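Local coordinates for dihydroorotate dehydrogenase (Schistosoma mansoni, PDB 6UY4), which probably catalyses the quinone-dependent oxidation of (S)-dihydroorotate to orotate, a step of de novo pyrimidine synthesis, with flavin mononucleotide as cofactor, at residues I86-F92 with V351-F357; I334-A340 with K367-I372. All coordinates share one frame; numbering follows the deposited sequence.

How the contacts relate
Contact 1 pairs strand 86-88 with strand 350-353 and carries on into the loop 89-92 and the start of helix 355-360, which meet the flavin and, through F92 and F357, the inhibitor. Contact 2 lies further out, where the start of helix 337-346 meets helix 364-376; the two centres are about 13 Å apart. They touch directly: the CD1 methyl of I86 packs on V368 CG1 at 3.7 Å, and V351 CB meets I334 CD1 at 3.6 Å. S356 OG also lies 2.7 Å from I334 O, a probable hydrogen bond. Contact 2 is not remote from the cofactor, since the I334 side chain comes within about 5 Å of the flavin mononucleotide, whereas the K367 side chain is about 13 Å from the inhibitor.

Contact 1: I86-F92 with V351-F357; sequences IGLAAGF and VQLYTSF. With FMN (flavin mononucleotide), chain G; QLA (2-[(4-fluorophenyl)amino]-3-hydroxynaphthalene-1,4-dione), chain B.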
loop_
_atom_site.group_PDB
_atom_site.type_symbol
_atom_site.label_atom_id
_atom_site.label_comp_id
_atom_site.label_asym_id
_atom_site.label_seq_id
_atom_site.Cartn_x
_atom_site.Cartn_y
_atom_site.Cartn_z
ATOM N N ILE A 86 9.490 -8.461 -1.817
ATOM C CA ILE A 86 9.464 -7.050 -1.444
ATOM C C ILE A 86 8.919 -6.229 -2.604
ATOM O O ILE A 86 9.442 -6.297 -3.724
ATOM C CB ILE A 86 10.863 -6.561 -1.039
ATOM C CG1 ILE A 86 11.457 -7.486 0.021
ATOM C CG2 ILE A 86 10.799 -5.126 -0.530
ATOM C CD1 ILE A 86 12.911 -7.236 0.288
ATOM N N GLY A 87 7.879 -5.440 -2.331
ATOM C CA GLY A 87 7.300 -4.559 -3.324
ATOM C C GLY A 87 6.967 -3.208 -2.722
ATOM O O GLY A 87 7.138 -2.984 -1.523
ATOM N N LEU A 88 6.490 -2.309 -3.577
ATOM C CA LEU A 88 6.122 -0.960 -3.165
ATOM C C LEU A 88 4.624 -0.896 -2.896
ATOM O O LEU A 88 3.816 -1.265 -3.756
ATOM C CB LEU A 88 6.513 0.067 -4.227
ATOM C CG LEU A 88 6.230 1.528 -3.872
ATOM C CD1 LEU A 88 6.977 1.926 -2.608
ATOM C CD2 LEU A 88 6.595 2.445 -5.026
ATOM N N ALA A 89 4.260 -0.421 -1.709
ATOM C CA ALA A 89 2.863 -0.354 -1.315
ATOM C C ALA A 89 2.126 0.715 -2.121
ATOM O O ALA A 89 2.723 1.522 -2.839
ATOM C CB ALA A 89 2.742 -0.066 0.181
ATOM N N ALA A 90 0.802 0.710 -1.992
ATOM C CA ALA A 90 -0.027 1.662 -2.711
ATOM C C ALA A 90 0.147 3.067 -2.139
ATOM O O ALA A 90 0.578 3.258 -0.999
ATOM C CB ALA A 90 -1.498 1.249 -2.648
ATOM N N GLY A 91 -0.195 4.059 -2.958
ATOM C CA GLY A 91 -0.153 5.448 -2.564
ATOM C C GLY A 91 1.032 6.227 -3.094
ATOM O O GLY A 91 1.001 7.461 -3.071
ATOM N N PHE A 92 2.078 5.545 -3.558
ATOM C CA PHE A 92 3.230 6.240 -4.120
ATOM C C PHE A 92 3.002 6.547 -5.597
ATOM O O PHE A 92 3.027 7.710 -6.010
ATOM C CB PHE A 92 4.500 5.406 -3.923
ATOM C CG PHE A 92 5.767 6.172 -4.162
ATOM C CD1 PHE A 92 6.349 6.203 -5.419
ATOM C CD2 PHE A 92 6.374 6.870 -3.130
ATOM C CE1 PHE A 92 7.513 6.912 -5.641
ATOM C CE2 PHE A 92 7.539 7.580 -3.346
ATOM C CZ PHE A 92 8.109 7.601 -4.604
ATOM N N VAL A 351 5.672 -8.775 1.095
ATOM C CA VAL A 351 5.855 -7.619 1.963
ATOM C C VAL A 351 5.935 -6.361 1.109
ATOM O O VAL A 351 6.399 -6.390 -0.034
ATOM C CB VAL A 351 7.111 -7.751 2.856
ATOM C CG1 VAL A 351 6.922 -8.854 3.889
ATOM C CG2 VAL A 351 8.348 -8.005 2.013
ATOM N N GLN A 352 5.467 -5.249 1.675
ATOM C CA GLN A 352 5.473 -3.961 0.996
ATOM C C GLN A 352 5.950 -2.884 1.961
ATOM O O GLN A 352 5.904 -3.049 3.183
ATOM C CB GLN A 352 4.087 -3.597 0.446
ATOM C CG GLN A 352 3.567 -4.539 -0.627
ATOM C CD GLN A 352 2.138 -4.231 -1.032
ATOM O OE1 GLN A 352 1.507 -3.325 -0.488
ATOM N NE2 GLN A 352 1.618 -4.989 -1.990
ATOM N N LEU A 353 6.408 -1.770 1.392
ATOM C CA LEU A 353 6.913 -0.656 2.180
ATOM C C LEU A 353 6.581 0.648 1.468
ATOM O O LEU A 353 6.133 0.660 0.319
ATOM C CB LEU A 353 8.422 -0.784 2.428
ATOM C CG LEU A 353 9.354 -0.911 1.216
ATOM C CD1 LEU A 353 9.822 0.452 0.717
ATOM C CD2 LEU A 353 10.544 -1.800 1.546
ATOM N N TYR A 354 6.816 1.755 2.169
ATOM C CA TYR A 354 6.537 3.080 1.630
ATOM C C TYR A 354 7.403 4.118 2.332
ATOM O O TYR A 354 8.208 4.800 1.692
ATOM C CB TYR A 354 5.052 3.421 1.792
ATOM C CG TYR A 354 4.574 4.644 1.032
ATOM C CD1 TYR A 354 3.589 4.533 0.064
ATOM C CD2 TYR A 354 5.092 5.909 1.294
ATOM C CE1 TYR A 354 3.141 5.637 -0.625
ATOM C CE2 TYR A 354 4.652 7.019 0.602
ATOM C CZ TYR A 354 3.676 6.877 -0.357
ATOM O OH TYR A 354 3.229 7.980 -1.048
ATOM N N THR A 355 7.236 4.242 3.650
ATOM C CA THR A 355 7.918 5.299 4.389
ATOM C C THR A 355 9.427 5.101 4.384
ATOM O O THR A 355 10.184 6.068 4.233
ATOM C CB THR A 355 7.388 5.361 5.821
ATOM O OG1 THR A 355 5.974 5.596 5.799
ATOM C CG2 THR A 355 8.068 6.478 6.592
ATOM N N SER A 356 9.889 3.859 4.545
ATOM C CA SER A 356 11.322 3.602 4.495
ATOM C C SER A 356 11.914 3.930 3.133
ATOM O O SER A 356 13.114 4.205 3.041
ATOM C CB SER A 356 11.616 2.147 4.857
ATOM O OG SER A 356 10.902 1.261 4.015
ATOM N N PHE A 357 11.103 3.907 2.072
ATOM C CA PHE A 357 11.584 4.368 0.776
ATOM C C PHE A 357 11.812 5.874 0.772
ATOM O O PHE A 357 12.670 6.370 0.034
ATOM C CB PHE A 357 10.598 3.970 -0.322
ATOM C CG PHE A 357 11.021 4.389 -1.702
ATOM C CD1 PHE A 357 10.518 5.546 -2.273
ATOM C CD2 PHE A 357 11.917 3.624 -2.429
ATOM C CE1 PHE A 357 10.904 5.935 -3.541
ATOM C CE2 PHE A 357 12.305 4.007 -3.699
ATOM C CZ PHE A 357 11.797 5.164 -4.255
HETATM N N1 FMN G . -2.628 2.929 1.051
HETATM C C2 FMN G . -3.628 2.623 0.149
HETATM O O2 FMN G . -4.173 1.521 0.186
HETATM N N3 FMN G . -4.018 3.549 -0.796
HETATM C C4 FMN G . -3.412 4.788 -0.843
HETATM O O4 FMN G . -3.761 5.614 -1.686
HETATM C C4A FMN G . -2.405 5.101 0.063
HETATM N N5 FMN G . -1.796 6.337 0.020
HETATM C C5A FMN G . -0.795 6.645 0.918
HETATM C C6 FMN G . -0.183 7.893 0.867
HETATM C C7 FMN G . 0.824 8.212 1.769
HETATM C C7M FMN G . 1.479 9.561 1.711
HETATM C C8 FMN G . 1.222 7.281 2.723
HETATM C C8M FMN G . 2.310 7.622 3.698
HETATM C C9 FMN G . 0.609 6.033 2.772
HETATM C C9A FMN G . -0.400 5.709 1.870
HETATM N N10 FMN G . -1.013 4.468 1.910
HETATM C C10 FMN G . -2.015 4.165 1.011
HETATM C "C1'" FMN G . -0.611 3.444 2.929
HETATM C "C2'" FMN G . 0.548 2.601 2.412
HETATM O "O2'" FMN G . 0.210 2.035 1.166
HETATM C "C3'" FMN G . 0.879 1.478 3.386
HETATM O "O3'" FMN G . -0.293 0.756 3.691
HETATM C "C4'" FMN G . 1.501 1.997 4.679
HETATM O "O4'" FMN G . 2.108 3.255 4.474
HETATM C "C5'" FMN G . 2.551 1.003 5.144
HETATM O "O5'" FMN G . 3.333 1.547 6.177
HETATM P P FMN G . 4.897 1.802 5.905
HETATM O O1P FMN G . 5.517 2.315 7.181
HETATM O O2P FMN G . 5.569 0.525 5.459
HETATM O O3P FMN G . 5.032 2.853 4.834
HETATM C C1 QLA B . 7.981 11.180 -1.152
HETATM O O1 QLA B . 7.222 10.500 -1.820
HETATM C C2 QLA B . 9.333 11.499 -1.703
HETATM O O2 QLA B . 9.574 11.080 -2.937
HETATM C C3 QLA B . 10.275 12.197 -0.912
HETATM O O3 QLA B . 10.639 13.560 1.013
HETATM C C4 QLA B . 12.325 11.298 -1.995
HETATM C C5 QLA B . 12.108 9.951 -1.740
HETATM C C6 QLA B . 12.840 8.980 -2.400
HETATM C C7 QLA B . 13.769 9.379 -3.320
HETATM C C8 QLA B . 14.004 10.693 -3.611
HETATM C C9 QLA B . 13.270 11.661 -2.944
HETATM C C10 QLA B . 9.838 12.815 0.389
HETATM C C11 QLA B . 8.496 12.493 0.910
HETATM C C12 QLA B . 8.121 12.975 2.157
HETATM C C13 QLA B . 6.873 12.678 2.667
HETATM C C14 QLA B . 5.987 11.897 1.936
HETATM C C15 QLA B . 6.348 11.414 0.696
HETATM C C16 QLA B . 7.606 11.705 0.176
HETATM F F1 QLA B . 14.488 8.426 -3.973
HETATM N N1 QLA B . 11.558 12.291 -1.321
#
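Y354 lies between F92 and the flavin: F92 CD2 sits over one face of its ring, and the flavin methyl C8M over the opposite face. The F92 edge points at that phenol in a T-shaped pair, planes at 70°, while F357 turns its own edge onto F92 in an offset edge-to-face pair with centroids 5.1 Å apart. With CG anti to the backbone N (chi1 -168°), Y354 sets its ring edge-on to the 89-92 loop, A90 O and G91 C lying near its plane, and OH makes a weak hydrogen bond to G91 O. F92 CE2 approaches the inhibitor's O1 at 3.3 Å. T355 grips phosphate oxygen O3P twice, through N at 2.9 Å and through OG1.

Behind these groups the two parallel strands are joined by backbone bonds. G87 N bonds to V351 O at 2.9 Å, L353 N to G87 O at 3.2 Å, and A89 N to L353 O at 3.0 Å and nearly straight (171°). On the side away from I86, Q352 lays OE1 against A89 CA and gives NE2 to E111 and H109. The first and last strands of the TIM barrel thus lie side by side, closing it, the segments after their C-terminal ends contributing to the FMN site.

Contact 2: I334-A340 with K367-I372; sequences ISCGEDA and KVAREI
V368 works into the turn that starts helix 337-346, its CG1 reaching C336 O at 3.3 Å and G337 CA at 3.7 Å. The same methyl also touches the CB of A340, one helical turn further on, so a single branch bridges the N-cap residue C336 and the first turn.

E371, one turn along helix 364-376, can be followed outward. Its CB rests against G337 CA at 3.6 Å, a close approach that the missing side chain of G337 permits. CG, anti to the carbonyl carbon (chi1 -53°), runs on past G337 N, and the extended chain brings CD within 3.4 Å of that nitrogen. At the tip, OE2 is 3.4 Å and OE1 3.5 Å from G337 N, with C336 CB next, and OE2 faces K367 NZ across a long salt bridge of 4.0 Å. K367 NZ lies near S335 O and is hydrogen-bonded to Q360 OE1; S335 O in turn accepts from Q360 NE2.

Further along, I372 sets CG1 beside G337 O and puts CD1 on A340 CB at 3.6 Å. The turn itself is tied from within: S335 N donates to D339 OD1, and C336 N gives that oxygen a weaker bond. The contact is therefore apolar along V368, A340 and I372, with a charged margin at E371 and K367; the E371 carboxylate, set at the start of helix 337-346, probably interacts favourably with the helix dipole.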
loop_
_atom_site.group_PDB
_atom_site.type_symbol
_atom_site.label_atom_id
_atom_site.label_comp_id
_atom_site.label_asym_id
_atom_site.label_seq_id
_atom_site.Cartn_x
_atom_site.Cartn_y
_atom_site.Cartn_z
ATOM N N ILE A 334 8.383 -1.511 7.638
ATOM C CA ILE A 334 9.544 -2.295 7.227
ATOM C C ILE A 334 10.669 -1.326 6.878
ATOM O O ILE A 334 10.576 -0.579 5.903
ATOM C CB ILE A 334 9.218 -3.214 6.047
ATOM C CG1 ILE A 334 8.271 -4.330 6.487
ATOM C CG2 ILE A 334 10.494 -3.800 5.462
ATOM C CD1 ILE A 334 7.954 -5.316 5.391
ATOM N N SER A 335 11.738 -1.338 7.677
ATOM C CA SER A 335 12.901 -0.502 7.423
ATOM C C SER A 335 14.192 -1.278 7.208
ATOM O O SER A 335 15.164 -0.693 6.717
ATOM C CB SER A 335 13.112 0.492 8.576
ATOM O OG SER A 335 12.035 1.407 8.668
ATOM N N CYS A 336 14.236 -2.562 7.556
ATOM C CA CYS A 336 15.418 -3.385 7.345
ATOM C C CYS A 336 14.951 -4.803 7.021
ATOM O O CYS A 336 13.758 -5.048 6.804
ATOM C CB CYS A 336 16.344 -3.326 8.568
ATOM S SG CYS A 336 15.622 -3.971 10.085
ATOM N N GLY A 337 15.901 -5.743 6.994
ATOM C CA GLY A 337 15.575 -7.095 6.570
ATOM C C GLY A 337 14.854 -7.895 7.641
ATOM O O GLY A 337 13.968 -8.696 7.336
ATOM N N GLU A 338 15.221 -7.691 8.909
ATOM C CA GLU A 338 14.610 -8.475 9.977
ATOM C C GLU A 338 13.150 -8.094 10.185
ATOM O O GLU A 338 12.364 -8.915 10.669
ATOM C CB GLU A 338 15.407 -8.311 11.271
ATOM C CG GLU A 338 15.247 -6.965 11.948
ATOM C CD GLU A 338 15.901 -6.924 13.316
ATOM O OE1 GLU A 338 16.375 -7.981 13.783
ATOM O OE2 GLU A 338 15.940 -5.834 13.926
ATOM N N ASP A 339 12.765 -6.869 9.816
ATOM C CA ASP A 339 11.357 -6.497 9.881
ATOM C C ASP A 339 10.541 -7.291 8.872
ATOM O O ASP A 339 9.476 -7.828 9.200
ATOM C CB ASP A 339 11.186 -4.997 9.641
ATOM C CG ASP A 339 11.907 -4.151 10.668
ATOM O OD1 ASP A 339 12.594 -3.188 10.266
ATOM O OD2 ASP A 339 11.801 -4.455 11.874
ATOM N N ALA A 340 11.027 -7.376 7.631
ATOM C CA ALA A 340 10.329 -8.155 6.616
ATOM C C ALA A 340 10.319 -9.635 6.971
ATOM O O ALA A 340 9.330 -10.335 6.722
ATOM C CB ALA A 340 10.972 -7.933 5.248
ATOM N N LYS A 367 18.244 -3.539 -0.521
ATOM C CA LYS A 367 18.865 -3.615 0.798
ATOM C C LYS A 367 18.163 -4.647 1.669
ATOM O O LYS A 367 18.798 -5.562 2.206
ATOM C CB LYS A 367 18.840 -2.246 1.478
ATOM C CG LYS A 367 19.370 -2.260 2.905
ATOM C CD LYS A 367 18.808 -1.108 3.725
ATOM C CE LYS A 367 19.337 -1.137 5.150
ATOM N NZ LYS A 367 18.579 -0.224 6.050
ATOM N N VAL A 368 16.842 -4.512 1.815
ATOM C CA VAL A 368 16.073 -5.447 2.633
ATOM C C VAL A 368 16.213 -6.865 2.095
ATOM O O VAL A 368 16.323 -7.830 2.862
ATOM C CB VAL A 368 14.597 -5.011 2.697
ATOM C CG1 VAL A 368 13.799 -5.948 3.593
ATOM C CG2 VAL A 368 14.487 -3.575 3.182
ATOM N N ALA A 369 16.218 -7.010 0.767
ATOM C CA ALA A 369 16.365 -8.326 0.152
ATOM C C ALA A 369 17.698 -8.962 0.526
ATOM O O ALA A 369 17.758 -10.149 0.869
ATOM C CB ALA A 369 16.228 -8.205 -1.366
ATOM N N ARG A 370 18.780 -8.181 0.460
ATOM C CA ARG A 370 20.094 -8.682 0.852
ATOM C C ARG A 370 20.083 -9.181 2.290
ATOM O O ARG A 370 20.588 -10.271 2.587
ATOM C CB ARG A 370 21.145 -7.584 0.678
ATOM C CG ARG A 370 21.426 -7.192 -0.764
ATOM C CD ARG A 370 22.120 -5.840 -0.831
ATOM N NE ARG A 370 23.255 -5.762 0.086
ATOM N N GLU A 371 19.499 -8.395 3.198
ATOM C CA GLU A 371 19.506 -8.757 4.612
ATOM C C GLU A 371 18.702 -10.026 4.866
ATOM O O GLU A 371 19.090 -10.859 5.692
ATOM C CB GLU A 371 18.961 -7.604 5.452
ATOM C CG GLU A 371 19.647 -6.274 5.204
ATOM C CD GLU A 371 19.185 -5.194 6.159
ATOM O OE1 GLU A 371 19.327 -5.383 7.385
ATOM O OE2 GLU A 371 18.671 -4.160 5.684
ATOM N N ILE A 372 17.573 -10.186 4.172
ATOM C CA ILE A 372 16.775 -11.402 4.317
ATOM C C ILE A 372 17.586 -12.619 3.891
ATOM O O ILE A 372 17.597 -13.652 4.571
ATOM C CB ILE A 372 15.467 -11.289 3.513
ATOM C CG1 ILE A 372 14.573 -10.185 4.079
ATOM C CG2 ILE A 372 14.728 -12.619 3.509
ATOM C CD1 ILE A 372 13.260 -10.038 3.339
#